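Side-chain contacts in putative dehydrogenase (Pseudomonas fluorescens, PDB 6UUG), which acts as the flavin-dependent methanesulfinate monooxygenase MsuC in bacterial sulfur assimilation, the oxygenase component, with an acyl-CoA dehydrogenase-like fold, of a two-component system: residues T150-L155 with R159-K164; G170-Q175 with L204-N209. All coordinates share one frame; numbering follows the deposited sequence.

Overall arrangement
Both contacts belong to the beta domain that acyl-CoA dehydrogenase-like chains carry between their helical parts. Contact 1 is a hairpin in the outer part of the chain, its centre about 28 Å from the chain centre. Contact 2, with its centre about 16 Å from the chain centre, is a turn packed against the end of a strand beside helix 58-67. The two centres lie about 20 Å apart, and their nearest atoms are about 4 Å from each other without touching. Strand 221-228 connects them, pairing with both 159-162 and 202-204; its Thr222 OG1 is hydrogen-bonded with both Lys164 NZ of contact 1 and His205 NE2 of contact 2.

Contact 1: residues T150-L155 with R159-K164; sequences TVVKDL and REFSGK
Ser162 O is gripped by two neighbouring residues of the opposing segment: Val151 N donates to it over 2.9 Å with an N-H...O angle of 169°, and Thr150 CA adds a CA-H...O contact. The bond is one rung of an antiparallel beta hairpin, 151-154 with 159-162, in the beta domain of the acyl-CoA dehydrogenase fold. Val151-Ser162 and Lys153-Glu160 are its hydrogen-bonded pairs, each joined by two N-H...O bonds; Val152-Phe161 and Asp154-Arg159 are the non-hydrogen-bonded ones. On one face the buried Val152 and Phe161 lie side by side and point the same way, Val152 CB resting 3.6 Å from Phe161 CE1 with an oblique approach to the ring. Val152 CG2 reaches on to Arg159 CB at 3.8 Å. Ala181 and Leu191 of adjoining strands extend this apolar patch. Although the carboxylate of Asp154 and the guanidinium of Arg159 are nearly coplanar (8°), their charged atoms do not meet: Asp154 OD1 takes the N-H of Gly156, and Arg159 NE forms a salt bridge with Glu230. Where the chain turns at Gly163, a beta carbon would collide with Thr150 CA. A chi1 of -63° sets Thr150 OG1 anti to the carbonyl carbon, on the side of Lys164 O, to which it sends a weak hydrogen bond (3.0 Å), while the side chains of Thr150 and Phe161 cross at about a right angle, Thr150 CG2 coming to 4.1 Å from Phe161 CB. Replacing Thr150 by an alanine would probably leave Lys164 O without this donor and open a gap beside Phe161 CB. On the other face, the extended Glu160 chain brings OE2 to a salt bridge with Arg225 and a hydrogen bond from Trp158 NE1; that same Glu160 OE2 meets the methyl Leu155 CD1 at 3.3 Å.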
ATOM      1  N   THR A 150     -22.495  20.427 -29.351  1.00 52.09           N
ATOM      2  CA  THR A 150     -23.898  20.722 -29.606  1.00 49.36           C
ATOM      3  C   THR A 150     -24.180  22.172 -29.233  1.00 45.84           C
ATOM      4  O   THR A 150     -23.885  22.596 -28.113  1.00 46.73           O
ATOM      5  CB  THR A 150     -24.811  19.779 -28.821  1.00 50.87           C
ATOM      6  OG1 THR A 150     -24.600  18.440 -29.279  1.00 50.90           O
ATOM      7  CG2 THR A 150     -26.269  20.141 -29.045  1.00 45.98           C
ATOM      8  N   VAL A 151     -24.732  22.933 -30.181  1.00 45.96           N
ATOM      9  CA  VAL A 151     -25.024  24.345 -29.978  1.00 43.89           C
ATOM     10  C   VAL A 151     -26.513  24.574 -30.207  1.00 46.78           C
ATOM     11  O   VAL A 151     -27.189  23.823 -30.918  1.00 50.14           O
ATOM     12  CB  VAL A 151     -24.191  25.269 -30.898  1.00 51.76           C
ATOM     13  CG1 VAL A 151     -22.707  24.935 -30.811  1.00 51.31           C
ATOM     14  CG2 VAL A 151     -24.682  25.176 -32.327  1.00 53.03           C
ATOM     15  N   VAL A 152     -27.026  25.627 -29.582  1.00 47.84           N
ATOM     16  CA  VAL A 152     -28.436  25.983 -29.682  1.00 50.48           C
ATOM     17  C   VAL A 152     -28.546  27.308 -30.423  1.00 56.39           C
ATOM     18  O   VAL A 152     -27.830  28.267 -30.108  1.00 57.94           O
ATOM     19  CB  VAL A 152     -29.105  26.053 -28.296  1.00 53.52           C
ATOM     20  CG1 VAL A 152     -28.163  26.671 -27.277  1.00 49.72           C
ATOM     21  CG2 VAL A 152     -30.423  26.833 -28.371  1.00 51.25           C
ATOM     22  N   LYS A 153     -29.424  27.348 -31.424  1.00 57.35           N
ATOM     23  CA  LYS A 153     -29.756  28.565 -32.151  1.00 60.82           C
ATOM     24  C   LYS A 153     -31.159  29.012 -31.766  1.00 60.49           C
ATOM     25  O   LYS A 153     -32.062  28.183 -31.607  1.00 57.90           O
ATOM     26  CB  LYS A 153     -29.681  28.348 -33.664  1.00 59.39           C
ATOM     27  CG  LYS A 153     -28.327  27.879 -34.169  1.00 62.76           C
ATOM     28  CD  LYS A 153     -27.256  28.934 -33.961  1.00 65.29           C
ATOM     29  CE  LYS A 153     -25.911  28.445 -34.468  1.00 71.49           C
ATOM     30  NZ  LYS A 153     -26.000  27.983 -35.880  1.00 75.30           N
ATOM     31  N   ASP A 154     -31.337  30.324 -31.616  1.00 63.21           N
ATOM     32  CA  ASP A 154     -32.636  30.907 -31.307  1.00 64.98           C
ATOM     33  C   ASP A 154     -33.306  31.342 -32.605  1.00 69.00           C
ATOM     34  O   ASP A 154     -32.768  32.183 -33.334  1.00 70.39           O
ATOM     35  CB  ASP A 154     -32.485  32.089 -30.349  1.00 65.81           C
ATOM     36  CG  ASP A 154     -33.812  32.547 -29.762  1.00 73.62           C
ATOM     37  OD1 ASP A 154     -34.872  32.024 -30.174  1.00 73.19           O
ATOM     38  OD2 ASP A 154     -33.794  33.430 -28.877  1.00 76.01           O
ATOM     39  N   LEU A 155     -34.473  30.765 -32.895  1.00 68.52           N
ATOM     40  CA  LEU A 155     -35.276  31.139 -34.052  1.00 72.82           C
ATOM     41  C   LEU A 155     -36.516  31.930 -33.647  1.00 72.89           C
ATOM     42  O   LEU A 155     -37.562  31.838 -34.297  1.00 77.28           O
ATOM     43  CB  LEU A 155     -35.668  29.900 -34.854  1.00 68.31           C
ATOM     44  CG  LEU A 155     -34.491  29.147 -35.470  1.00 67.38           C
ATOM     45  CD1 LEU A 155     -34.973  27.924 -36.236  1.00 68.71           C
ATOM     46  CD2 LEU A 155     -33.708  30.079 -36.379  1.00 76.31           C
ATOM     47  N   ARG A 159     -36.221  27.289 -30.296  1.00 50.13           N
ATOM     48  CA  ARG A 159     -34.787  27.083 -30.422  1.00 50.37           C
ATOM     49  C   ARG A 159     -34.515  25.716 -31.040  1.00 45.43           C
ATOM     50  O   ARG A 159     -35.394  24.853 -31.116  1.00 46.68           O
ATOM     51  CB  ARG A 159     -34.098  27.216 -29.062  1.00 54.12           C
ATOM     52  CG  ARG A 159     -34.401  28.529 -28.375  1.00 53.09           C
ATOM     53  CD  ARG A 159     -33.921  28.510 -26.944  1.00 55.81           C
ATOM     54  NE  ARG A 159     -34.559  29.547 -26.144  1.00 61.76           N
ATOM     55  CZ  ARG A 159     -33.903  30.478 -25.465  1.00 63.99           C
ATOM     56  NH1 ARG A 159     -34.575  31.380 -24.760  1.00 66.01           N
ATOM     57  NH2 ARG A 159     -32.576  30.503 -25.483  1.00 63.11           N
ATOM     58  N   GLU A 160     -33.279  25.517 -31.489  1.00 43.10           N
ATOM     59  CA  GLU A 160     -32.897  24.260 -32.118  1.00 45.63           C
ATOM     60  C   GLU A 160     -31.513  23.849 -31.645  1.00 46.53           C
ATOM     61  O   GLU A 160     -30.580  24.660 -31.662  1.00 45.67           O
ATOM     62  CB  GLU A 160     -32.922  24.374 -33.649  1.00 49.91           C
ATOM     63  CG  GLU A 160     -34.322  24.342 -34.233  1.00 53.42           C
ATOM     64  CD  GLU A 160     -34.345  24.492 -35.746  1.00 59.37           C
ATOM     65  OE1 GLU A 160     -33.269  24.446 -36.380  1.00 56.49           O
ATOM     66  OE2 GLU A 160     -35.453  24.661 -36.296  1.00 59.46           O
ATOM     67  N   PHE A 161     -31.385  22.589 -31.225  1.00 48.43           N
ATOM     68  CA  PHE A 161     -30.088  22.008 -30.894  1.00 47.02           C
ATOM     69  C   PHE A 161     -29.533  21.316 -32.132  1.00 44.82           C
ATOM     70  O   PHE A 161     -30.250  20.558 -32.794  1.00 44.34           O
ATOM     71  CB  PHE A 161     -30.186  20.991 -29.750  1.00 44.06           C
ATOM     72  CG  PHE A 161     -30.510  21.583 -28.394  1.00 44.67           C
ATOM     73  CD1 PHE A 161     -30.863  22.916 -28.244  1.00 42.27           C
ATOM     74  CD2 PHE A 161     -30.462  20.781 -27.259  1.00 45.11           C
ATOM     75  CE1 PHE A 161     -31.167  23.433 -26.996  1.00 44.75           C
ATOM     76  CE2 PHE A 161     -30.761  21.295 -26.007  1.00 42.56           C
ATOM     77  CZ  PHE A 161     -31.112  22.622 -25.875  1.00 42.41           C
ATOM     78  N   SER A 162     -28.261  21.571 -32.436  1.00 49.42           N
ATOM     79  CA  SER A 162     -27.581  20.944 -33.563  1.00 49.39           C
ATOM     80  C   SER A 162     -26.147  20.620 -33.174  1.00 44.57           C
ATOM     81  O   SER A 162     -25.467  21.442 -32.558  1.00 45.24           O
ATOM     82  CB  SER A 162     -27.582  21.853 -34.805  1.00 49.21           C
ATOM     83  OG  SER A 162     -28.894  22.065 -35.291  1.00 52.90           O
ATOM     84  N   GLY A 163     -25.693  19.428 -33.534  1.00 44.41           N
ATOM     85  CA  GLY A 163     -24.334  19.020 -33.264  1.00 48.58           C
ATOM     86  C   GLY A 163     -24.293  17.575 -32.824  1.00 50.60           C
ATOM     87  O   GLY A 163     -25.268  16.834 -32.948  1.00 48.44           O
ATOM     88  N   LYS A 164     -23.144  17.164 -32.304  1.00 54.15           N
ATOM     89  CA  LYS A 164     -22.944  15.788 -31.878  1.00 52.48           C
ATOM     90  C   LYS A 164     -22.663  15.736 -30.382  1.00 49.87           C
ATOM     91  O   LYS A 164     -22.219  16.722 -29.784  1.00 47.45           O
ATOM     92  CB  LYS A 164     -21.802  15.130 -32.666  1.00 57.92           C
ATOM     93  CG  LYS A 164     -22.108  14.995 -34.150  1.00 59.56           C
ATOM     94  CD  LYS A 164     -20.979  14.321 -34.906  1.00 65.07           C
ATOM     95  CE  LYS A 164     -21.347  14.136 -36.374  1.00 71.69           C
ATOM     96  NZ  LYS A 164     -22.571  13.300 -36.549  1.00 65.15           N
TER

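Contact 2: residues G170-Q175 with L204-N209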
ATOM      1  N   GLY A 170     -27.555   5.444 -21.571  1.00 59.89           N
ATOM      2  CA  GLY A 170     -28.938   5.007 -21.549  1.00 56.18           C
ATOM      3  C   GLY A 170     -29.894   5.836 -22.380  1.00 57.69           C
ATOM      4  O   GLY A 170     -31.082   5.916 -22.044  1.00 56.57           O
ATOM      5  N   ALA A 171     -29.417   6.460 -23.460  1.00 52.99           N
ATOM      6  CA  ALA A 171     -30.339   7.194 -24.320  1.00 51.63           C
ATOM      7  C   ALA A 171     -31.194   6.245 -25.153  1.00 49.16           C
ATOM      8  O   ALA A 171     -32.360   6.548 -25.445  1.00 49.19           O
ATOM      9  CB  ALA A 171     -29.569   8.168 -25.217  1.00 53.40           C
ATOM     10  N   SER A 172     -30.645   5.094 -25.528  1.00 47.29           N
ATOM     11  CA  SER A 172     -31.400   4.117 -26.297  1.00 49.58           C
ATOM     12  C   SER A 172     -32.506   3.508 -25.444  1.00 50.17           C
ATOM     13  O   SER A 172     -32.367   3.353 -24.228  1.00 48.33           O
ATOM     14  CB  SER A 172     -30.476   3.016 -26.811  1.00 51.37           C
ATOM     15  OG  SER A 172     -29.340   3.587 -27.430  1.00 58.38           O
ATOM     16  N   ASP A 173     -33.614   3.163 -26.102  1.00 41.85           N
ATOM     17  CA  ASP A 173     -34.778   2.592 -25.426  1.00 40.62           C
ATOM     18  C   ASP A 173     -35.263   3.497 -24.292  1.00 39.74           C
ATOM     19  O   ASP A 173     -35.719   3.027 -23.250  1.00 40.03           O
ATOM     20  CB  ASP A 173     -34.473   1.182 -24.914  1.00 41.51           C
ATOM     21  CG  ASP A 173     -35.691   0.486 -24.342  1.00 46.52           C
ATOM     22  OD1 ASP A 173     -36.739   0.454 -25.030  1.00 44.49           O
ATOM     23  OD2 ASP A 173     -35.593  -0.027 -23.200  1.00 42.36           O
ATOM     24  N   SER A 174     -35.155   4.803 -24.472  1.00 39.64           N
ATOM     25  CA  SER A 174     -35.648   5.741 -23.475  1.00 39.98           C
ATOM     26  C   SER A 174     -36.831   6.514 -24.037  1.00 44.56           C
ATOM     27  O   SER A 174     -37.036   6.591 -25.252  1.00 43.23           O
ATOM     28  CB  SER A 174     -34.549   6.710 -23.014  1.00 41.19           C
ATOM     29  OG  SER A 174     -34.253   7.693 -23.995  1.00 45.11           O
ATOM     30  N   GLN A 175     -37.627   7.065 -23.124  1.00 38.65           N
ATOM     31  CA  GLN A 175     -38.768   7.893 -23.491  1.00 37.63           C
ATOM     32  C   GLN A 175     -38.458   9.378 -23.439  1.00 44.72           C
ATOM     33  O   GLN A 175     -38.979  10.148 -24.258  1.00 42.08           O
ATOM     34  CB  GLN A 175     -39.961   7.583 -22.575  1.00 40.12           C
ATOM     35  CG  GLN A 175     -40.718   6.300 -22.923  1.00 43.03           C
ATOM     36  CD  GLN A 175     -39.862   5.054 -22.847  1.00 42.41           C
ATOM     37  OE1 GLN A 175     -39.415   4.653 -21.767  1.00 41.04           O
ATOM     38  NE2 GLN A 175     -39.630   4.423 -23.999  1.00 44.06           N
ATOM     39  N   LEU A 204     -29.615   8.406 -32.362  1.00 50.69           N
ATOM     40  CA  LEU A 204     -28.855   7.750 -31.300  1.00 58.62           C
ATOM     41  C   LEU A 204     -28.067   6.594 -31.912  1.00 62.64           C
ATOM     42  O   LEU A 204     -28.651   5.599 -32.354  1.00 67.01           O
ATOM     43  CB  LEU A 204     -29.792   7.260 -30.197  1.00 56.04           C
ATOM     44  CG  LEU A 204     -30.759   8.277 -29.586  1.00 54.75           C
ATOM     45  CD1 LEU A 204     -31.724   7.597 -28.628  1.00 55.16           C
ATOM     46  CD2 LEU A 204     -30.001   9.390 -28.882  1.00 54.46           C
ATOM     47  N   HIS A 205     -26.737   6.719 -31.925  1.00 60.10           N
ATOM     48  CA  HIS A 205     -25.911   5.796 -32.699  1.00 66.08           C
ATOM     49  C   HIS A 205     -25.773   4.429 -32.046  1.00 76.44           C
ATOM     50  O   HIS A 205     -25.660   3.424 -32.759  1.00 77.98           O
ATOM     51  CB  HIS A 205     -24.533   6.408 -32.931  1.00 67.01           C
ATOM     52  CG  HIS A 205     -24.574   7.678 -33.717  1.00 64.53           C
ATOM     53  ND1 HIS A 205     -25.294   7.801 -34.885  1.00 67.60           N
ATOM     54  CD2 HIS A 205     -23.997   8.884 -33.499  1.00 64.41           C
ATOM     55  CE1 HIS A 205     -25.157   9.028 -35.357  1.00 61.90           C
ATOM     56  NE2 HIS A 205     -24.373   9.704 -34.535  1.00 64.94           N
ATOM     57  N   ASN A 206     -25.779   4.370 -30.714  1.00 74.42           N
ATOM     58  CA  ASN A 206     -25.613   3.119 -29.976  1.00 79.67           C
ATOM     59  C   ASN A 206     -24.341   2.397 -30.420  1.00 79.19           C
ATOM     60  O   ASN A 206     -24.340   1.200 -30.715  1.00 82.71           O
ATOM     61  CB  ASN A 206     -26.842   2.220 -30.127  1.00 80.91           C
ATOM     62  CG  ASN A 206     -27.157   1.440 -28.856  1.00 79.09           C
ATOM     63  OD1 ASN A 206     -26.314   1.308 -27.963  1.00 74.05           O
ATOM     64  ND2 ASN A 206     -28.378   0.921 -28.772  1.00 75.35           N
ATOM     65  N   ASP A 207     -23.252   3.159 -30.486  1.00 77.63           N
ATOM     66  CA  ASP A 207     -21.923   2.640 -30.779  1.00 81.20           C
ATOM     67  C   ASP A 207     -21.109   2.391 -29.515  1.00 79.98           C
ATOM     68  O   ASP A 207     -19.894   2.173 -29.604  1.00 77.73           O
ATOM     69  CB  ASP A 207     -21.175   3.611 -31.694  1.00 78.78           C
ATOM     70  CG  ASP A 207     -21.201   5.034 -31.167  1.00 78.50           C
ATOM     71  OD1 ASP A 207     -22.236   5.427 -30.585  1.00 73.78           O
ATOM     72  OD2 ASP A 207     -20.193   5.753 -31.326  1.00 78.65           O
ATOM     73  N   TRP A 208     -21.747   2.433 -28.348  1.00 74.28           N
ATOM     74  CA  TRP A 208     -21.050   2.249 -27.082  1.00 70.63           C
ATOM     75  C   TRP A 208     -20.309   0.917 -27.061  1.00 71.79           C
ATOM     76  O   TRP A 208     -20.920  -0.150 -27.178  1.00 70.86           O
ATOM     77  CB  TRP A 208     -22.050   2.327 -25.931  1.00 65.76           C
ATOM     78  CG  TRP A 208     -21.441   2.107 -24.584  1.00 60.72           C
ATOM     79  CD1 TRP A 208     -21.746   1.108 -23.698  1.00 58.56           C
ATOM     80  CD2 TRP A 208     -20.420   2.901 -23.961  1.00 61.33           C
ATOM     81  NE1 TRP A 208     -20.977   1.236 -22.560  1.00 59.89           N
ATOM     82  CE2 TRP A 208     -20.157   2.328 -22.696  1.00 63.89           C
ATOM     83  CE3 TRP A 208     -19.701   4.038 -24.348  1.00 64.40           C
ATOM     84  CZ2 TRP A 208     -19.214   2.862 -21.814  1.00 60.08           C
ATOM     85  CZ3 TRP A 208     -18.761   4.565 -23.471  1.00 60.69           C
ATOM     86  CH2 TRP A 208     -18.523   3.974 -22.222  1.00 61.37           C
ATOM     87  N   ASN A 209     -18.985   0.988 -26.908  1.00 68.34           N
ATOM     88  CA  ASN A 209     -18.135  -0.201 -26.957  1.00 63.68           C
ATOM     89  C   ASN A 209     -16.982   0.032 -25.981  1.00 60.16           C
ATOM     90  O   ASN A 209     -15.990   0.684 -26.327  1.00 52.97           O
ATOM     91  CB  ASN A 209     -17.638  -0.451 -28.377  1.00 66.64           C
ATOM     92  CG  ASN A 209     -17.179  -1.880 -28.597  1.00 67.89           C
ATOM     93  OD1 ASN A 209     -17.628  -2.808 -27.916  1.00 65.85           O
ATOM     94  ND2 ASN A 209     -16.280  -2.067 -29.558  1.00 70.35           N
TER
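This is a small packing contact between two loops of the beta domain, in which a type II beta turn, Ala171 to Ser174, rests on the residue that ends strand 202-204. Leu204 carries the apolar half. Its CG stands anti to the carbonyl carbon (chi1 -53°) and its side chain reaches toward the turn, so that both methyls find Ala171: Leu204 CD2 lies 3.9 Å from Ala171 CB, and Leu204 CD1 comes to 3.4 Å from Ala171 O. Further along, the amide end of Asn206 approaches the hydroxyl of Ser172, with Asn206 CG 3.4 Å from Ser172 OG. With chi1 -49° Ser172 OG stands anti to its carbonyl carbon, on the side of the turn that faces 204-209. Asp173, at the third position of the turn, has a left-handed backbone conformation and sends its carboxylate away from this contact to salt bridges with Lys58, Arg61 and Arg65, which tie the turn to helix 58-67. At the far end of 204-209, Asn209 packs on Ala372 of the second subunit. Within the turn, Ala171 O has two donors from Ser174. The backbone bond from Ser174 N is weak at 3.4 Å. Ser174 OG, which is also hydrogen-bonded with Ser197 OG, donates to Ala171 O over only 2.6 Å, from a position tilted 30° out of the carbonyl plane.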